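Local coordinates for WYL1 (Ruminococcus sp., PDB 6OAW), which is a WYL-domain accessory protein that modulates the Type VI-D CRISPR-Cas system, probably by acting on its effector, at residues Leu87-Glu92 with Leu165-Glu170; Ser7-Lys12 with Lys155-Thr160. All coordinates share one frame; numbering follows the deposited sequence.

Overall arrangement
Both contacts lie in the helical N-terminal part of the chain, with centres about 14 Å apart, and they show how loops are fixed against helices at different depths. Contact 1 is wholly buried: a turn ahead of helix 92-96 meets helix 161-172 by apolar packing, with methyls resting on side chains and on the helix main chain. Contact 2 is partly buried, setting the N-terminal loop 7-12 against the turn that joins helix 151-156 to helix 161-172, with a buried aromatic core and hydroxyl-to-carbonyl bonds held within each segment. Their segments alternate along the chain. Tyr157 of contact 2 connects them, its OH lying 2.6 Å from Ala89 O of contact 1, a probable hydrogen bond, and also packing on Ala167.

Contact 1: residues Leu87-Glu92 with Leu165-Glu170; sequences LNAFVE and LKAVYE
A type I beta turn, Leu87 to Phe90, sets its Ala89 corner on the flank of helix 161-172, and the small methyl there lets backbone meet backbone closely: Ala89 CA and Val168 CA are 5.1 Å apart. Ala89 CB rests on the helix main chain, 3.6 Å from both Ala167 C and Val168 N, and also reaches Ala167 CB at 3.9 Å. Val168 spreads its two methyls over the turn. CG1 stands anti to the backbone N (chi1 164°), while Val168 CG2, beside that N, turns to Phe90 and comes within 3.7 Å of Phe90 CE2 on an oblique approach to the ring. Val168 CG1 meets Leu87 CD1 at 4.2 Å; the two side chains cross at about a right angle, and the same CD1 is 3.6 Å from Val168 O. The turn itself is closed by Phe90 N bonding to Leu87 O, a carbonyl that also accepts from Trp93 NE1. In this mostly helical N-terminal region the Phe90 ring is further held by edge-to-face contacts with Phe63 of helix 55-71 and Phe164 of helix 161-172. The helix turns its polar side elsewhere: Lys166 NZ forms a salt bridge to Glu170 OE2 at 2.8 Å, meeting the anti side of the carboxylate 22° out of its plane, and a second one to Glu128.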
ATOM      1  N   LEU B  87       1.009   7.472 -14.214  1.00 40.91           N
ATOM      2  CA  LEU B  87       0.731   6.024 -14.230  1.00 41.05           C
ATOM      3  C   LEU B  87       1.725   5.349 -15.166  1.00 40.57           C
ATOM      4  O   LEU B  87       1.958   5.888 -16.262  1.00 40.71           O
ATOM      5  CB  LEU B  87      -0.679   5.756 -14.758  1.00 44.27           C
ATOM      6  CG  LEU B  87      -1.836   6.107 -13.857  1.00 45.39           C
ATOM      7  CD1 LEU B  87      -3.118   5.576 -14.469  1.00 48.76           C
ATOM      8  CD2 LEU B  87      -1.604   5.520 -12.471  1.00 46.54           C
ATOM      9  N   ASN B  88       2.195   4.174 -14.760  1.00 41.09           N
ATOM     10  CA  ASN B  88       3.029   3.244 -15.551  1.00 42.64           C
ATOM     11  C   ASN B  88       2.301   2.869 -16.849  1.00 43.79           C
ATOM     12  O   ASN B  88       3.010   2.632 -17.811  1.00 46.38           O
ATOM     13  CB  ASN B  88       3.431   2.052 -14.696  1.00 44.02           C
ATOM     14  CG  ASN B  88       4.372   2.469 -13.591  1.00 47.46           C
ATOM     15  OD1 ASN B  88       5.223   3.336 -13.797  1.00 53.35           O
ATOM     16  ND2 ASN B  88       4.220   1.883 -12.415  1.00 46.68           N
ATOM     17  N   ALA B  89       0.962   2.897 -16.906  1.00 43.41           N
ATOM     18  CA  ALA B  89       0.188   2.534 -18.119  1.00 44.11           C
ATOM     19  C   ALA B  89       0.331   3.603 -19.204  1.00 42.95           C
ATOM     20  O   ALA B  89       0.164   3.247 -20.393  1.00 41.62           O
ATOM     21  CB  ALA B  89      -1.266   2.315 -17.803  1.00 45.48           C
ATOM     22  N   PHE B  90       0.572   4.856 -18.816  1.00 41.38           N
ATOM     23  CA  PHE B  90       0.868   5.958 -19.763  1.00 43.30           C
ATOM     24  C   PHE B  90       2.381   5.963 -20.043  1.00 42.94           C
ATOM     25  O   PHE B  90       3.180   5.741 -19.133  1.00 40.59           O
ATOM     26  CB  PHE B  90       0.312   7.290 -19.256  1.00 43.51           C
ATOM     27  CG  PHE B  90      -1.186   7.370 -19.403  1.00 46.12           C
ATOM     28  CD1 PHE B  90      -1.776   7.699 -20.623  1.00 47.10           C
ATOM     29  CD2 PHE B  90      -2.019   7.025 -18.339  1.00 44.84           C
ATOM     30  CE1 PHE B  90      -3.160   7.755 -20.751  1.00 48.09           C
ATOM     31  CE2 PHE B  90      -3.394   7.076 -18.475  1.00 45.61           C
ATOM     32  CZ  PHE B  90      -3.962   7.448 -19.669  1.00 46.57           C
ATOM     33  N   VAL B  91       2.738   6.215 -21.294  1.00 44.07           N
ATOM     34  CA  VAL B  91       4.077   5.870 -21.850  1.00 44.62           C
ATOM     35  C   VAL B  91       4.787   7.152 -22.297  1.00 45.28           C
ATOM     36  O   VAL B  91       5.988   7.218 -22.093  1.00 45.34           O
ATOM     37  CB  VAL B  91       3.996   4.827 -22.984  1.00 45.30           C
ATOM     38  CG1 VAL B  91       5.372   4.294 -23.325  1.00 45.18           C
ATOM     39  CG2 VAL B  91       3.079   3.658 -22.650  1.00 45.27           C
ATOM     40  N   GLU B  92       4.082   8.137 -22.854  1.00 46.00           N
ATOM     41  CA  GLU B  92       4.672   9.435 -23.274  1.00 47.87           C
ATOM     42  C   GLU B  92       5.648   9.976 -22.206  1.00 46.05           C
ATOM     43  O   GLU B  92       6.792  10.275 -22.548  1.00 44.68           O
ATOM     44  CB  GLU B  92       3.564  10.435 -23.571  1.00 52.00           C
ATOM     45  CG  GLU B  92       4.074  11.824 -23.919  1.00 55.76           C
ATOM     46  CD  GLU B  92       4.150  12.119 -25.383  1.00 60.48           C
ATOM     47  OE1 GLU B  92       5.284  12.065 -25.939  1.00 64.15           O
ATOM     48  OE2 GLU B  92       3.074  12.409 -25.959  1.00 66.38           O
ATOM     49  N   LEU B 165      -6.759   0.200 -21.678  1.00 50.29           N
ATOM     50  CA  LEU B 165      -7.680   0.655 -20.607  1.00 50.69           C
ATOM     51  C   LEU B 165      -7.558  -0.281 -19.402  1.00 49.44           C
ATOM     52  O   LEU B 165      -7.607   0.224 -18.272  1.00 50.19           O
ATOM     53  CB  LEU B 165      -9.108   0.720 -21.151  1.00 53.23           C
ATOM     54  CG  LEU B 165      -9.368   1.770 -22.231  1.00 54.65           C
ATOM     55  CD1 LEU B 165     -10.805   1.737 -22.657  1.00 57.67           C
ATOM     56  CD2 LEU B 165      -9.006   3.168 -21.769  1.00 54.17           C
ATOM     57  N   LYS B 166      -7.399  -1.587 -19.612  1.00 50.45           N
ATOM     58  CA  LYS B 166      -7.238  -2.523 -18.473  1.00 50.80           C
ATOM     59  C   LYS B 166      -5.993  -2.109 -17.672  1.00 49.97           C
ATOM     60  O   LYS B 166      -6.028  -2.114 -16.407  1.00 47.69           O
ATOM     61  CB  LYS B 166      -7.125  -3.965 -18.960  1.00 52.81           C
ATOM     62  CG  LYS B 166      -6.738  -4.956 -17.870  1.00 54.23           C
ATOM     63  CD  LYS B 166      -6.628  -6.398 -18.354  1.00 55.63           C
ATOM     64  CE  LYS B 166      -6.344  -7.380 -17.226  1.00 55.99           C
ATOM     65  NZ  LYS B 166      -7.383  -7.368 -16.159  1.00 55.10           N
ATOM     66  N   ALA B 167      -4.921  -1.771 -18.389  1.00 49.23           N
ATOM     67  CA  ALA B 167      -3.630  -1.372 -17.788  1.00 46.72           C
ATOM     68  C   ALA B 167      -3.824  -0.072 -17.003  1.00 44.34           C
ATOM     69  O   ALA B 167      -3.316   0.031 -15.900  1.00 40.83           O
ATOM     70  CB  ALA B 167      -2.589  -1.240 -18.858  1.00 45.73           C
ATOM     71  N   VAL B 168      -4.541   0.892 -17.565  1.00 44.24           N
ATOM     72  CA  VAL B 168      -4.789   2.185 -16.874  1.00 43.89           C
ATOM     73  C   VAL B 168      -5.479   1.915 -15.521  1.00 43.45           C
ATOM     74  O   VAL B 168      -5.012   2.472 -14.516  1.00 43.84           O
ATOM     75  CB  VAL B 168      -5.599   3.145 -17.757  1.00 44.25           C
ATOM     76  CG1 VAL B 168      -6.187   4.299 -16.954  1.00 45.08           C
ATOM     77  CG2 VAL B 168      -4.759   3.681 -18.888  1.00 44.34           C
ATOM     78  N   TYR B 169      -6.535   1.094 -15.489  1.00 45.29           N
ATOM     79  CA  TYR B 169      -7.419   0.966 -14.295  1.00 45.56           C
ATOM     80  C   TYR B 169      -6.776   0.010 -13.292  1.00 45.35           C
ATOM     81  O   TYR B 169      -6.918   0.279 -12.099  1.00 44.75           O
ATOM     82  CB  TYR B 169      -8.860   0.627 -14.701  1.00 46.00           C
ATOM     83  CG  TYR B 169      -9.472   1.730 -15.524  1.00 46.24           C
ATOM     84  CD1 TYR B 169      -9.508   3.031 -15.051  1.00 46.31           C
ATOM     85  CD2 TYR B 169      -9.880   1.505 -16.822  1.00 47.86           C
ATOM     86  CE1 TYR B 169      -9.990   4.077 -15.824  1.00 47.63           C
ATOM     87  CE2 TYR B 169     -10.354   2.537 -17.616  1.00 50.34           C
ATOM     88  CZ  TYR B 169     -10.414   3.830 -17.120  1.00 50.25           C
ATOM     89  OH  TYR B 169     -10.908   4.820 -17.925  1.00 51.36           O
ATOM     90  N   GLU B 170      -6.068  -1.027 -13.753  1.00 45.85           N
ATOM     91  CA  GLU B 170      -5.291  -1.918 -12.848  1.00 44.75           C
ATOM     92  C   GLU B 170      -4.197  -1.084 -12.176  1.00 42.64           C
ATOM     93  O   GLU B 170      -3.980  -1.263 -10.958  1.00 42.82           O
ATOM     94  CB  GLU B 170      -4.650  -3.113 -13.551  1.00 44.64           C
ATOM     95  CG  GLU B 170      -5.634  -4.077 -14.157  1.00 47.92           C
ATOM     96  CD  GLU B 170      -6.319  -5.074 -13.242  1.00 49.35           C
ATOM     97  OE1 GLU B 170      -6.098  -5.043 -12.002  1.00 48.30           O
ATOM     98  OE2 GLU B 170      -7.112  -5.891 -13.774  1.00 49.89           O
TER

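Contact 2: residues Ser7-Lys12 with Lys155-Thr160; sequences STFLPK and KVYSLT
Thr8 OG1 donates to Leu10 O at 2.6 Å, from well above the carbonyl plane, and this short bond spans Phe9, which carries the contact with the turn 157-160 together with Leu159. Phe9 CG lies anti to its carbonyl carbon (chi1 -72°), which sends the ring along the turn: Phe9 CD1 comes 3.6 Å from Leu159 C on an oblique line, whereas Thr160 N and Tyr157 CB sit near the ring plane at its edge, Tyr157 CB being 4.1 Å from Phe9 CE1. Leu159 answers from the turn, its CD2 methyl packing 3.3 Å from Ser7 O. The surface receiving Phe9 is the end of helix 151-156, a Schellman motif in which Leu159 N bonds to Asn154 O and Ser158 N weakly to Lys155 O, with Ser158 at positive phi. A type I' turn from Tyr157 to Thr160 overlaps this ending, closed by Thr160 N to Tyr157 O at 3.0 Å, before helix 161-172 begins. Thr160 OG1 is spent on the turn as well, donating 2.8 Å to Ser158 O from 52° out of the carbonyl plane. Phe164 of that next helix stacks on the Phe9 ring and meets the Tyr157 ring with planes at about 25°.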
ATOM      1  N   SER B   7      -2.809   3.328 -37.141  1.00 77.82           N
ATOM      2  CA  SER B   7      -1.914   4.042 -36.188  1.00 75.41           C
ATOM      3  C   SER B   7      -2.583   4.253 -34.818  1.00 73.68           C
ATOM      4  O   SER B   7      -1.839   4.310 -33.823  1.00 73.12           O
ATOM      5  CB  SER B   7      -1.452   5.339 -36.783  1.00 75.81           C
ATOM      6  OG  SER B   7      -2.555   6.120 -37.221  1.00 76.57           O
ATOM      7  N   THR B   8      -3.919   4.319 -34.740  1.00 76.36           N
ATOM      8  CA  THR B   8      -4.640   4.728 -33.496  1.00 73.52           C
ATOM      9  C   THR B   8      -5.573   3.620 -32.983  1.00 71.77           C
ATOM     10  O   THR B   8      -6.004   2.759 -33.784  1.00 72.04           O
ATOM     11  CB  THR B   8      -5.399   6.041 -33.721  1.00 75.28           C
ATOM     12  OG1 THR B   8      -6.437   5.816 -34.665  1.00 79.95           O
ATOM     13  CG2 THR B   8      -4.504   7.152 -34.216  1.00 75.16           C
ATOM     14  N   PHE B   9      -5.863   3.652 -31.678  1.00 68.00           N
ATOM     15  CA  PHE B   9      -6.731   2.662 -30.987  1.00 65.99           C
ATOM     16  C   PHE B   9      -8.083   2.574 -31.682  1.00 68.33           C
ATOM     17  O   PHE B   9      -8.619   1.470 -31.823  1.00 68.97           O
ATOM     18  CB  PHE B   9      -6.929   3.057 -29.525  1.00 62.40           C
ATOM     19  CG  PHE B   9      -5.695   2.847 -28.687  1.00 58.38           C
ATOM     20  CD1 PHE B   9      -5.238   1.561 -28.450  1.00 57.41           C
ATOM     21  CD2 PHE B   9      -5.018   3.917 -28.132  1.00 56.39           C
ATOM     22  CE1 PHE B   9      -4.125   1.339 -27.660  1.00 55.83           C
ATOM     23  CE2 PHE B   9      -3.888   3.699 -27.361  1.00 55.83           C
ATOM     24  CZ  PHE B   9      -3.452   2.410 -27.113  1.00 55.44           C
ATOM     25  N   LEU B  10      -8.622   3.734 -32.054  1.00 70.48           N
ATOM     26  CA  LEU B  10      -9.946   3.892 -32.697  1.00 72.98           C
ATOM     27  C   LEU B  10      -9.777   4.774 -33.927  1.00 76.36           C
ATOM     28  O   LEU B  10      -8.950   5.686 -33.922  1.00 76.83           O
ATOM     29  CB  LEU B  10     -10.917   4.524 -31.697  1.00 72.79           C
ATOM     30  CG  LEU B  10     -11.251   3.691 -30.460  1.00 71.03           C
ATOM     31  CD1 LEU B  10     -12.104   4.499 -29.488  1.00 70.57           C
ATOM     32  CD2 LEU B  10     -11.961   2.400 -30.844  1.00 72.73           C
ATOM     33  N   PRO B  11     -10.539   4.513 -35.014  1.00 78.08           N
ATOM     34  CA  PRO B  11     -10.421   5.298 -36.235  1.00 81.05           C
ATOM     35  C   PRO B  11     -10.995   6.700 -35.984  1.00 82.08           C
ATOM     36  O   PRO B  11     -11.875   6.835 -35.141  1.00 80.23           O
ATOM     37  CB  PRO B  11     -11.218   4.492 -37.274  1.00 83.84           C
ATOM     38  CG  PRO B  11     -12.240   3.728 -36.452  1.00 83.90           C
ATOM     39  CD  PRO B  11     -11.597   3.495 -35.093  1.00 79.84           C
ATOM     40  N   LYS B  12     -10.467   7.708 -36.688  1.00 84.32           N
ATOM     41  CA  LYS B  12     -10.994   9.095 -36.630  1.00 86.78           C
ATOM     42  C   LYS B  12     -12.445   9.007 -37.113  1.00 91.72           C
ATOM     43  O   LYS B  12     -12.687   8.267 -38.097  1.00 93.60           O
ATOM     44  CB  LYS B  12     -10.144  10.051 -37.478  1.00 87.91           C
ATOM     45  CG  LYS B  12      -8.631   9.934 -37.338  1.00 84.48           C
ATOM     46  N   LYS B 155       1.784   1.633 -29.567  1.00 58.36           N
ATOM     47  CA  LYS B 155       2.876   0.657 -29.798  1.00 60.05           C
ATOM     48  C   LYS B 155       2.943  -0.334 -28.636  1.00 56.59           C
ATOM     49  O   LYS B 155       2.989  -1.544 -28.894  1.00 56.51           O
ATOM     50  CB  LYS B 155       4.220   1.373 -29.971  1.00 62.13           C
ATOM     51  CG  LYS B 155       4.465   2.020 -31.335  1.00 64.74           C
ATOM     52  CD  LYS B 155       5.840   2.677 -31.387  1.00 66.15           C
ATOM     53  CE  LYS B 155       6.058   3.552 -32.603  1.00 69.35           C
ATOM     54  NZ  LYS B 155       7.067   2.966 -33.509  1.00 71.55           N
ATOM     55  N   VAL B 156       2.917   0.156 -27.397  1.00 54.36           N
ATOM     56  CA  VAL B 156       3.009  -0.710 -26.179  1.00 51.73           C
ATOM     57  C   VAL B 156       1.827  -1.685 -26.136  1.00 51.31           C
ATOM     58  O   VAL B 156       2.059  -2.863 -25.772  1.00 49.98           O
ATOM     59  CB  VAL B 156       3.105   0.122 -24.892  1.00 49.54           C
ATOM     60  CG1 VAL B 156       2.833  -0.729 -23.655  1.00 48.69           C
ATOM     61  CG2 VAL B 156       4.491   0.782 -24.785  1.00 48.61           C
ATOM     62  N   TYR B 157       0.622  -1.221 -26.467  1.00 50.91           N
ATOM     63  CA  TYR B 157      -0.628  -2.019 -26.295  1.00 53.09           C
ATOM     64  C   TYR B 157      -1.068  -2.592 -27.657  1.00 56.46           C
ATOM     65  O   TYR B 157      -2.199  -3.095 -27.733  1.00 58.72           O
ATOM     66  CB  TYR B 157      -1.684  -1.168 -25.584  1.00 50.85           C
ATOM     67  CG  TYR B 157      -1.249  -0.679 -24.223  1.00 48.22           C
ATOM     68  CD1 TYR B 157      -1.020  -1.568 -23.181  1.00 47.79           C
ATOM     69  CD2 TYR B 157      -1.061   0.668 -23.975  1.00 47.32           C
ATOM     70  CE1 TYR B 157      -0.615  -1.140 -21.927  1.00 46.03           C
ATOM     71  CE2 TYR B 157      -0.633   1.116 -22.732  1.00 45.90           C
ATOM     72  CZ  TYR B 157      -0.427   0.211 -21.704  1.00 45.58           C
ATOM     73  OH  TYR B 157      -0.009   0.643 -20.483  1.00 45.83           O
ATOM     74  N   SER B 158      -0.183  -2.556 -28.669  1.00 57.44           N
ATOM     75  CA  SER B 158      -0.424  -3.055 -30.049  1.00 60.15           C
ATOM     76  C   SER B 158      -1.824  -2.643 -30.530  1.00 61.30           C
ATOM     77  O   SER B 158      -2.604  -3.541 -30.868  1.00 60.98           O
ATOM     78  CB  SER B 158      -0.246  -4.556 -30.108  1.00 61.16           C
ATOM     79  OG  SER B 158       1.019  -4.919 -29.575  1.00 60.24           O
ATOM     80  N   LEU B 159      -2.153  -1.345 -30.485  1.00 62.52           N
ATOM     81  CA  LEU B 159      -3.411  -0.757 -31.031  1.00 66.15           C
ATOM     82  C   LEU B 159      -4.665  -1.369 -30.374  1.00 66.76           C
ATOM     83  O   LEU B 159      -5.751  -1.183 -30.936  1.00 68.96           O
ATOM     84  CB  LEU B 159      -3.436  -0.988 -32.549  1.00 70.62           C
ATOM     85  CG  LEU B 159      -2.214  -0.461 -33.308  1.00 72.14           C
ATOM     86  CD1 LEU B 159      -2.061  -1.107 -34.676  1.00 77.63           C
ATOM     87  CD2 LEU B 159      -2.273   1.050 -33.447  1.00 71.92           C
ATOM     88  N   THR B 160      -4.562  -2.039 -29.221  1.00 63.24           N
ATOM     89  CA  THR B 160      -5.705  -2.768 -28.609  1.00 62.67           C
ATOM     90  C   THR B 160      -6.250  -1.983 -27.419  1.00 60.11           C
ATOM     91  O   THR B 160      -5.649  -2.065 -26.328  1.00 60.55           O
ATOM     92  CB  THR B 160      -5.290  -4.177 -28.194  1.00 61.89           C
ATOM     93  OG1 THR B 160      -4.601  -4.769 -29.298  1.00 62.80           O
ATOM     94  CG2 THR B 160      -6.485  -5.008 -27.796  1.00 63.31           C
TER